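Cytosol aminopeptidase (PDB 3KZW) probably removes N-terminal amino acids, leucine in particular, from peptides as a metal-dependent leucyl aminopeptidase of the cytosol aminopeptidase family. Local coordinates at residues A[408-411]-A[412-415]; A[420-423]-A[424-427]; A[339-342]-A[343-346]; A[152-155]-A[156-159]. One frame throughout, in Å; residues are numbered along the deposited sequence.

How the contacts relate
Contacts 1 and 2 sit at the two ends of helix 414-426 in the catalytic domain, their centres about 15 Å apart. Contact 1, at the surface, turns the chain from strand into helix with one carboxylate bond. Contact 2, partly buried, is where the helix runs out, and serine hydroxyls turn back onto carbonyls. Contact 4 also lies toward a helix end, but in the N-terminal family region and buried, and there a glutamine, an arginine and a water add side-chain bonds to the helical ones. Contact 3 stands apart, its centre about 32 Å from that of the chain: a buried loop without helix or strand, meeting its copies in two other subunits round a phosphate.

Contact 1: residues A[408-411]-A[412-415]; sequences AFES and NSKV
Glu410 turns its carboxylate over the bend that follows its strand, and OE1 meets the backbone N of Ser413 at 3.2 Å. The N-H...O angle is 157° and the donor arrives nearly in line with the C-O bond. Two torsions put the group there: CG stands between the backbone N and the carbonyl carbon (chi1 67°), and the chain bends again at chi2, folding the acid back toward the turn. It then runs obliquely across the base of Lys414, with OE1 4.1 Å from Lys414 CB. The ammonium is carried away from it, OE2 and NZ being 5.6 Å apart, so any attraction would be weak.

The side chains of Ser411 and Asn412 turn away from the bend and share a water, which lies 3.1 Å from Ser411 OG and donates a weak bond of 3.4 Å to Asn412 OD1. Ser411 also touches Thr470, a sodium ligand, and its side chain comes within about 3 Å of a bound sodium ion. Ser413 holds the N-cap position, yet its OG makes a weak bond to His478 O instead of capping. Asn412 has left-handed helical backbone angles at the turn from strand to helix, the first connection of the beta-alpha-beta unit 406-411, 414-426, 431-433.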
loop_
_atom_site.group_PDB
_atom_site.type_symbol
_atom_site.label_atom_id
_atom_site.label_comp_id
_atom_site.label_asym_id
_atom_site.label_seq_id
_atom_site.Cartn_x
_atom_site.Cartn_y
_atom_site.Cartn_z
ATOM N N ALA A 408 -25.304 -17.799 -4.820
ATOM C CA ALA A 408 -26.748 -17.660 -4.981
ATOM C C ALA A 408 -27.412 -17.195 -3.686
ATOM O O ALA A 408 -27.064 -17.656 -2.597
ATOM C CB ALA A 408 -27.354 -18.964 -5.458
ATOM N N PHE A 409 -28.363 -16.273 -3.822
ATOM C CA PHE A 409 -29.100 -15.725 -2.687
ATOM C C PHE A 409 -30.594 -15.818 -2.952
ATOM O O PHE A 409 -31.057 -15.458 -4.036
ATOM C CB PHE A 409 -28.740 -14.255 -2.472
ATOM C CG PHE A 409 -27.272 -13.998 -2.274
ATOM C CD1 PHE A 409 -26.417 -13.864 -3.367
ATOM C CD2 PHE A 409 -26.752 -13.847 -0.994
ATOM C CE1 PHE A 409 -25.064 -13.610 -3.186
ATOM C CE2 PHE A 409 -25.404 -13.586 -0.802
ATOM C CZ PHE A 409 -24.555 -13.470 -1.899
ATOM N N GLU A 410 -31.351 -16.297 -1.970
ATOM C CA GLU A 410 -32.801 -16.371 -2.117
ATOM C C GLU A 410 -33.522 -15.361 -1.234
ATOM O O GLU A 410 -33.081 -15.044 -0.127
ATOM C CB GLU A 410 -33.338 -17.798 -1.890
ATOM C CG GLU A 410 -33.214 -18.346 -0.463
ATOM C CD GLU A 410 -34.358 -17.923 0.456
ATOM O OE1 GLU A 410 -35.423 -17.499 -0.049
ATOM O OE2 GLU A 410 -34.190 -18.019 1.692
ATOM N N SER A 411 -34.640 -14.867 -1.747
ATOM C CA SER A 411 -35.522 -13.987 -1.009
ATOM C C SER A 411 -36.949 -14.376 -1.375
ATOM O O SER A 411 -37.406 -14.103 -2.490
ATOM C CB SER A 411 -35.232 -12.532 -1.372
ATOM O OG SER A 411 -36.169 -11.661 -0.771
ATOM N N ASN A 412 -37.631 -15.037 -0.439
ATOM C CA ASN A 412 -38.982 -15.576 -0.652
ATOM C C ASN A 412 -39.048 -16.640 -1.751
ATOM O O ASN A 412 -40.091 -16.814 -2.384
ATOM C CB ASN A 412 -40.003 -14.459 -0.930
ATOM C CG ASN A 412 -40.071 -13.433 0.184
ATOM O OD1 ASN A 412 -39.734 -12.266 -0.017
ATOM N ND2 ASN A 412 -40.504 -13.861 1.364
ATOM N N SER A 413 -37.937 -17.343 -1.975
ATOM C CA SER A 413 -37.887 -18.424 -2.967
ATOM C C SER A 413 -36.898 -19.528 -2.585
ATOM O O SER A 413 -36.024 -19.904 -3.375
ATOM C CB SER A 413 -37.576 -17.881 -4.365
ATOM O OG SER A 413 -36.370 -17.145 -4.360
ATOM N N LYS A 414 -37.066 -20.050 -1.372
ATOM C CA LYS A 414 -36.244 -21.139 -0.845
ATOM C C LYS A 414 -36.384 -22.421 -1.671
ATOM O O LYS A 414 -35.401 -23.134 -1.887
ATOM C CB LYS A 414 -36.628 -21.414 0.611
ATOM C CG LYS A 414 -35.517 -21.991 1.471
ATOM C CD LYS A 414 -35.963 -22.099 2.933
ATOM C CE LYS A 414 -34.775 -22.064 3.903
ATOM N NZ LYS A 414 -33.837 -23.227 3.744
ATOM N N VAL A 415 -37.604 -22.699 -2.130
ATOM C CA VAL A 415 -37.914 -23.928 -2.871
ATOM C C VAL A 415 -37.307 -23.915 -4.279
ATOM O O VAL A 415 -36.615 -24.862 -4.666
ATOM C CB VAL A 415 -39.445 -24.201 -2.923
ATOM C CG1 VAL A 415 -39.767 -25.382 -3.833
ATOM C CG2 VAL A 415 -39.985 -24.449 -1.520
HETATM O O HOH W 1 -38.336 -10.619 -2.695
#

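Contact 2: residues A[420-423]-A[424-427]; sequences ILQI and SSEV
Ser424 N donates to Ile420 O at 2.9 Å with an N-H...O angle of 163°, a regular alpha-helical bond in the later part of helix 414-426. Two residues on, the pattern changes. Glu426 N bonds to Ile423 O, three residues back, at 3.0 Å, and its contact with Gln422 O is weak. Val427 N makes a weak bond to Ile423 O and an ordinary one to Ser424 O at 3.2 Å. Bonds to the third residue back now stand beside weak ones to the fourth, as the helix runs out.

The two serines bend back onto the helix they belong to. Ser425 OG donates to Gln422 O at 2.7 Å; its chi1 of 67° tucks the hydroxyl between backbone N and carbonyl carbon, from where it can face the preceding turn. Ser424 OG takes the same rotamer and lies 3.1 Å from Leu421 O and 3.3 Å from Ile420 O, so which carbonyl takes its proton is open. Glu426 stretches its chain back along the helix, CG 3.4 Å from Gln422 O, and its carboxylate plane stands nearly at right angles to the Gln422 amide.

Among the neighbours, Ile420, Ile423 and Ser424 of the helix, and Val427 just after it, lie against helix 505-512. Leu421 and Ser424 meet Val431 of strand 431-433, and Ile420 also reaches Ile479 and Phe481 of strand 478-482.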
loop_
_atom_site.group_PDB
_atom_site.type_symbol
_atom_site.label_atom_id
_atom_site.label_comp_id
_atom_site.label_asym_id
_atom_site.label_seq_id
_atom_site.Cartn_x
_atom_site.Cartn_y
_atom_site.Cartn_z
ATOM N N ILE A 420 -32.704 -25.345 -8.260
ATOM C CA ILE A 420 -31.630 -24.814 -9.093
ATOM C C ILE A 420 -30.255 -25.279 -8.606
ATOM O O ILE A 420 -29.389 -25.624 -9.418
ATOM C CB ILE A 420 -31.716 -23.271 -9.211
ATOM C CG1 ILE A 420 -32.894 -22.890 -10.112
ATOM C CG2 ILE A 420 -30.416 -22.677 -9.764
ATOM C CD1 ILE A 420 -33.306 -21.446 -10.012
ATOM N N LEU A 421 -30.068 -25.309 -7.286
ATOM C CA LEU A 421 -28.831 -25.822 -6.697
ATOM C C LEU A 421 -28.617 -27.297 -7.036
ATOM O O LEU A 421 -27.481 -27.741 -7.194
ATOM C CB LEU A 421 -28.814 -25.615 -5.178
ATOM C CG LEU A 421 -28.758 -24.188 -4.620
ATOM C CD1 LEU A 421 -28.931 -24.211 -3.112
ATOM C CD2 LEU A 421 -27.469 -23.469 -5.000
ATOM N N GLN A 422 -29.712 -28.045 -7.149
ATOM C CA GLN A 422 -29.658 -29.444 -7.576
ATOM C C GLN A 422 -29.322 -29.577 -9.056
ATOM O O GLN A 422 -28.434 -30.347 -9.428
ATOM C CB GLN A 422 -30.978 -30.163 -7.275
ATOM C CG GLN A 422 -30.922 -31.093 -6.073
ATOM C CD GLN A 422 -30.029 -32.303 -6.311
ATOM O OE1 GLN A 422 -30.112 -32.954 -7.355
ATOM N NE2 GLN A 422 -29.169 -32.606 -5.340
ATOM N N ILE A 423 -30.039 -28.823 -9.888
ATOM C CA ILE A 423 -29.865 -28.855 -11.339
ATOM C C ILE A 423 -28.435 -28.480 -11.729
ATOM O O ILE A 423 -27.822 -29.149 -12.560
ATOM C CB ILE A 423 -30.892 -27.930 -12.049
ATOM C CG1 ILE A 423 -32.280 -28.576 -12.049
ATOM C CG2 ILE A 423 -30.451 -27.605 -13.478
ATOM C CD1 ILE A 423 -33.425 -27.596 -12.239
ATOM N N SER A 424 -27.910 -27.428 -11.105
ATOM C CA SER A 424 -26.567 -26.931 -11.406
ATOM C C SER A 424 -25.486 -27.971 -11.124
ATOM O O SER A 424 -24.549 -28.116 -11.902
ATOM C CB SER A 424 -26.278 -25.643 -10.640
ATOM O OG SER A 424 -26.122 -25.896 -9.257
ATOM N N SER A 425 -25.632 -28.702 -10.022
ATOM C CA SER A 425 -24.665 -29.734 -9.647
ATOM C C SER A 425 -24.696 -30.914 -10.617
ATOM O O SER A 425 -23.742 -31.685 -10.698
ATOM C CB SER A 425 -24.903 -30.209 -8.213
ATOM O OG SER A 425 -26.134 -30.899 -8.096
ATOM N N GLU A 426 -25.795 -31.035 -11.357
ATOM C CA GLU A 426 -25.970 -32.102 -12.340
ATOM C C GLU A 426 -25.470 -31.721 -13.736
ATOM O O GLU A 426 -25.241 -32.598 -14.574
ATOM C CB GLU A 426 -27.437 -32.527 -12.408
ATOM C CG GLU A 426 -27.924 -33.276 -11.174
ATOM C CD GLU A 426 -29.434 -33.448 -11.136
ATOM O OE1 GLU A 426 -30.128 -32.894 -12.021
ATOM O OE2 GLU A 426 -29.929 -34.137 -10.214
ATOM N N VAL A 427 -25.305 -30.421 -13.981
ATOM C CA VAL A 427 -24.848 -29.927 -15.286
ATOM C C VAL A 427 -23.460 -29.276 -15.229
ATOM O O VAL A 427 -23.125 -28.426 -16.060
ATOM C CB VAL A 427 -25.880 -28.973 -15.961
ATOM C CG1 VAL A 427 -27.168 -29.721 -16.297
ATOM C CG2 VAL A 427 -26.163 -27.751 -15.094
#

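Contact 3: residues A[339-342]-A[343-346]; sequences MINE and ASMK. With PO4 (phosphate ion), chain T.
An Asx turn led by Asn341 and tied to Ser344 shapes the loop between strands 328-338 and 350-352, at a place where three subunits come together. Asn341 OD1 accepts from Ala343 N, two residues ahead, at 3.1 Å. The N-H...O angle is 153°, but the donor stands well above the plane of the amide instead of on a lone pair. The chi1 of 83° swings the amide of Asn341 forward over the turn, where OD1 also lies 3.4 Å from Ser344 CB.

Ser344 closes the loop from the other end. Its OG accepts from Asn341 N at 3.1 Å along an almost straight line, 174°, so the side chain of each residue is paired with backbone across the bend. Ser344 CB packs 3.4 Å from Met339 O. The hydroxyl of Tyr292 binds Asn341 O, while Lys346 NZ forms a salt bridge with Asp349.

Ile340 packs against Ile340 of the second subunit and of the third, and its N bonds to Tyr292 OH of the third. A phosphate, probably taken up from the crystallisation liquor, gathers Glu342 N-H groups from all three chains, which suggests a local threefold axis. In this chain Glu342 N reaches phosphate O3 at 2.9 Å, and Asn341 CB lies 3.3 Å from the same oxygen.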
loop_
_atom_site.group_PDB
_atom_site.type_symbol
_atom_site.label_atom_id
_atom_site.label_comp_id
_atom_site.label_asym_id
_atom_site.label_seq_id
_atom_site.Cartn_x
_atom_site.Cartn_y
_atom_site.Cartn_z
ATOM N N MET A 339 -18.324 5.724 -16.051
ATOM C CA MET A 339 -17.187 6.566 -16.447
ATOM C C MET A 339 -17.031 7.815 -15.576
ATOM O O MET A 339 -17.939 8.178 -14.827
ATOM C CB MET A 339 -17.329 6.983 -17.913
ATOM C CG MET A 339 -17.306 5.843 -18.926
ATOM S SD MET A 339 -15.656 5.398 -19.500
ATOM C CE MET A 339 -15.194 4.175 -18.288
ATOM N N ILE A 340 -15.873 8.466 -15.686
ATOM C CA ILE A 340 -15.583 9.706 -14.964
ATOM C C ILE A 340 -15.666 10.903 -15.912
ATOM O O ILE A 340 -15.062 10.890 -16.988
ATOM C CB ILE A 340 -14.164 9.685 -14.328
ATOM C CG1 ILE A 340 -14.006 8.508 -13.367
ATOM C CG2 ILE A 340 -13.866 11.002 -13.606
ATOM C CD1 ILE A 340 -12.574 8.228 -12.966
ATOM N N ASN A 341 -16.416 11.926 -15.507
ATOM C CA ASN A 341 -16.420 13.213 -16.206
ATOM C C ASN A 341 -16.855 14.362 -15.292
ATOM O O ASN A 341 -16.995 14.177 -14.082
ATOM C CB ASN A 341 -17.249 13.153 -17.506
ATOM C CG ASN A 341 -18.741 13.353 -17.279
ATOM O OD1 ASN A 341 -19.274 13.073 -16.205
ATOM N ND2 ASN A 341 -19.424 13.842 -18.304
ATOM N N GLU A 342 -17.070 15.539 -15.880
ATOM C CA GLU A 342 -17.427 16.755 -15.141
ATOM C C GLU A 342 -18.710 16.651 -14.311
ATOM O O GLU A 342 -18.907 17.433 -13.378
ATOM C CB GLU A 342 -17.520 17.958 -16.094
ATOM C CG GLU A 342 -18.648 17.878 -17.122
ATOM C CD GLU A 342 -18.728 19.104 -18.016
ATOM O OE1 GLU A 342 -19.828 19.384 -18.537
ATOM O OE2 GLU A 342 -17.700 19.791 -18.202
ATOM N N ALA A 343 -19.572 15.693 -14.646
ATOM C CA ALA A 343 -20.884 15.592 -14.008
ATOM C C ALA A 343 -21.297 14.164 -13.628
ATOM O O ALA A 343 -22.480 13.904 -13.392
ATOM C CB ALA A 343 -21.949 16.253 -14.888
ATOM N N SER A 344 -20.330 13.251 -13.552
ATOM C CA SER A 344 -20.614 11.859 -13.177
ATOM C C SER A 344 -20.914 11.723 -11.682
ATOM O O SER A 344 -20.644 12.645 -10.901
ATOM C CB SER A 344 -19.470 10.929 -13.591
ATOM O OG SER A 344 -18.232 11.377 -13.083
ATOM N N MET A 345 -21.479 10.581 -11.289
ATOM C CA MET A 345 -21.864 10.350 -9.893
ATOM C C MET A 345 -20.664 10.328 -8.942
ATOM O O MET A 345 -19.564 9.920 -9.320
ATOM C CB MET A 345 -22.720 9.082 -9.745
ATOM C CG MET A 345 -22.032 7.770 -10.101
ATOM S SD MET A 345 -23.025 6.336 -9.620
ATOM C CE MET A 345 -21.994 4.990 -10.190
ATOM N N LYS A 346 -20.894 10.788 -7.714
ATOM C CA LYS A 346 -19.845 10.932 -6.706
ATOM C C LYS A 346 -20.336 10.349 -5.387
ATOM O O LYS A 346 -21.544 10.315 -5.145
ATOM C CB LYS A 346 -19.495 12.412 -6.485
ATOM C CG LYS A 346 -19.595 13.298 -7.721
ATOM C CD LYS A 346 -19.516 14.784 -7.383
ATOM C CE LYS A 346 -20.788 15.326 -6.745
ATOM N NZ LYS A 346 -21.940 15.358 -7.684
HETATM P P PO4 T . -15.989 15.937 -20.041
HETATM O O1 PO4 T . -16.173 14.498 -20.436
HETATM O O2 PO4 T . -16.827 16.822 -20.930
HETATM O O3 PO4 T . -16.406 16.102 -18.605
HETATM O O4 PO4 T . -14.536 16.304 -20.166
#

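Contact 4: residues A[152-155]-A[156-159]; sequences GIQS and ERAT
Toward the end of helix 144-157, in the N-terminal family region, Arg157 reaches back along the helix to Gln154. Main-chain bonds set the frame. Ile153 O accepts twice, from Arg157 N at 2.8 Å in the alpha-helical manner and from Glu156 N at 3.1 Å, while Ala158 N bonds to Gln154 O.

The side-chain polar contacts centre on Gln154 OE1, which Arg157 grips side-on with two nitrogens, NE at 3.1 Å and NH2 at 3.3 Å. The oxygen lies in the guanidinium plane, at its edge, and NE comes in the plane of the amide, though the two planes are turned 67° apart. The Gln154 chain bends at chi2 (-60°) to offer that oxygen, while NE2 bonds to Leu112 O and Asn495 OD1, fixing which way round the amide lies. Thr159 OG1 donates to Ser155 O at 2.9 Å.

In van der Waals contact, Ile153 runs alongside Arg157, both pointing the same way, with CG2 3.8 Å from NE. Helices 108-124 and 188-208 both pack on this buried segment.

Glu156 OE2 takes a bond from Ala24 N. Between helix neighbours a water donates both its protons, to Ser155 OG at 3.1 Å and to Glu156 OE2 at 2.8 Å.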
loop_
_atom_site.group_PDB
_atom_site.type_symbol
_atom_site.label_atom_id
_atom_site.label_comp_id
_atom_site.label_asym_id
_atom_site.label_seq_id
_atom_site.Cartn_x
_atom_site.Cartn_y
_atom_site.Cartn_z
ATOM N N GLY A 152 -23.792 -32.485 -28.567
ATOM C CA GLY A 152 -24.313 -31.295 -29.238
ATOM C C GLY A 152 -23.758 -29.984 -28.704
ATOM O O GLY A 152 -23.359 -29.115 -29.483
ATOM N N ILE A 153 -23.736 -29.843 -27.379
ATOM C CA ILE A 153 -23.246 -28.625 -26.727
ATOM C C ILE A 153 -21.765 -28.391 -27.022
ATOM O O ILE A 153 -21.377 -27.308 -27.467
ATOM C CB ILE A 153 -23.486 -28.640 -25.188
ATOM C CG1 ILE A 153 -24.985 -28.704 -24.873
ATOM C CG2 ILE A 153 -22.869 -27.404 -24.525
ATOM C CD1 ILE A 153 -25.312 -29.110 -23.442
ATOM N N GLN A 154 -20.951 -29.421 -26.792
ATOM C CA GLN A 154 -19.501 -29.315 -26.943
ATOM C C GLN A 154 -19.043 -29.110 -28.385
ATOM O O GLN A 154 -17.961 -28.577 -28.621
ATOM C CB GLN A 154 -18.792 -30.529 -26.328
ATOM C CG GLN A 154 -18.977 -30.692 -24.820
ATOM C CD GLN A 154 -18.461 -29.511 -24.022
ATOM O OE1 GLN A 154 -19.077 -28.446 -23.994
ATOM N NE2 GLN A 154 -17.333 -29.702 -23.348
ATOM N N SER A 155 -19.869 -29.520 -29.346
ATOM C CA SER A 155 -19.559 -29.319 -30.763
ATOM C C SER A 155 -19.493 -27.832 -31.116
ATOM O O SER A 155 -18.863 -27.449 -32.102
ATOM C CB SER A 155 -20.574 -30.042 -31.655
ATOM O OG SER A 155 -21.841 -29.411 -31.612
ATOM N N GLU A 156 -20.142 -27.006 -30.298
ATOM C CA GLU A 156 -20.135 -25.557 -30.480
ATOM C C GLU A 156 -19.342 -24.847 -29.385
ATOM O O GLU A 156 -18.549 -23.950 -29.675
ATOM C CB GLU A 156 -21.566 -25.012 -30.528
ATOM C CG GLU A 156 -22.379 -25.456 -31.740
ATOM C CD GLU A 156 -21.951 -24.779 -33.038
ATOM O OE1 GLU A 156 -21.286 -23.718 -32.984
ATOM O OE2 GLU A 156 -22.289 -25.308 -34.120
ATOM N N ARG A 157 -19.555 -25.257 -28.136
ATOM C CA ARG A 157 -18.959 -24.578 -26.985
ATOM C C ARG A 157 -17.445 -24.772 -26.876
ATOM O O ARG A 157 -16.715 -23.814 -26.606
ATOM C CB ARG A 157 -19.652 -24.985 -25.679
ATOM C CG ARG A 157 -19.172 -24.183 -24.474
ATOM C CD ARG A 157 -20.029 -24.364 -23.242
ATOM N NE ARG A 157 -19.984 -25.729 -22.731
ATOM C CZ ARG A 157 -20.185 -26.063 -21.458
ATOM N NH1 ARG A 157 -20.429 -25.125 -20.543
ATOM N NH2 ARG A 157 -20.134 -27.342 -21.097
ATOM N N ALA A 158 -16.981 -26.002 -27.086
ATOM C CA ALA A 158 -15.561 -26.327 -26.944
ATOM C C ALA A 158 -14.713 -25.777 -28.090
ATOM O O ALA A 158 -13.519 -25.526 -27.919
ATOM C CB ALA A 158 -15.370 -27.828 -26.823
ATOM N N THR A 159 -15.342 -25.585 -29.248
ATOM C CA THR A 159 -14.641 -25.161 -30.460
ATOM C C THR A 159 -14.749 -23.656 -30.711
ATOM O O THR A 159 -14.350 -23.166 -31.769
ATOM C CB THR A 159 -15.170 -25.911 -31.692
ATOM O OG1 THR A 159 -16.567 -25.637 -31.851
ATOM C CG2 THR A 159 -14.966 -27.409 -31.537
HETATM O O HOH W 2 -21.945 -28.095 -34.422
#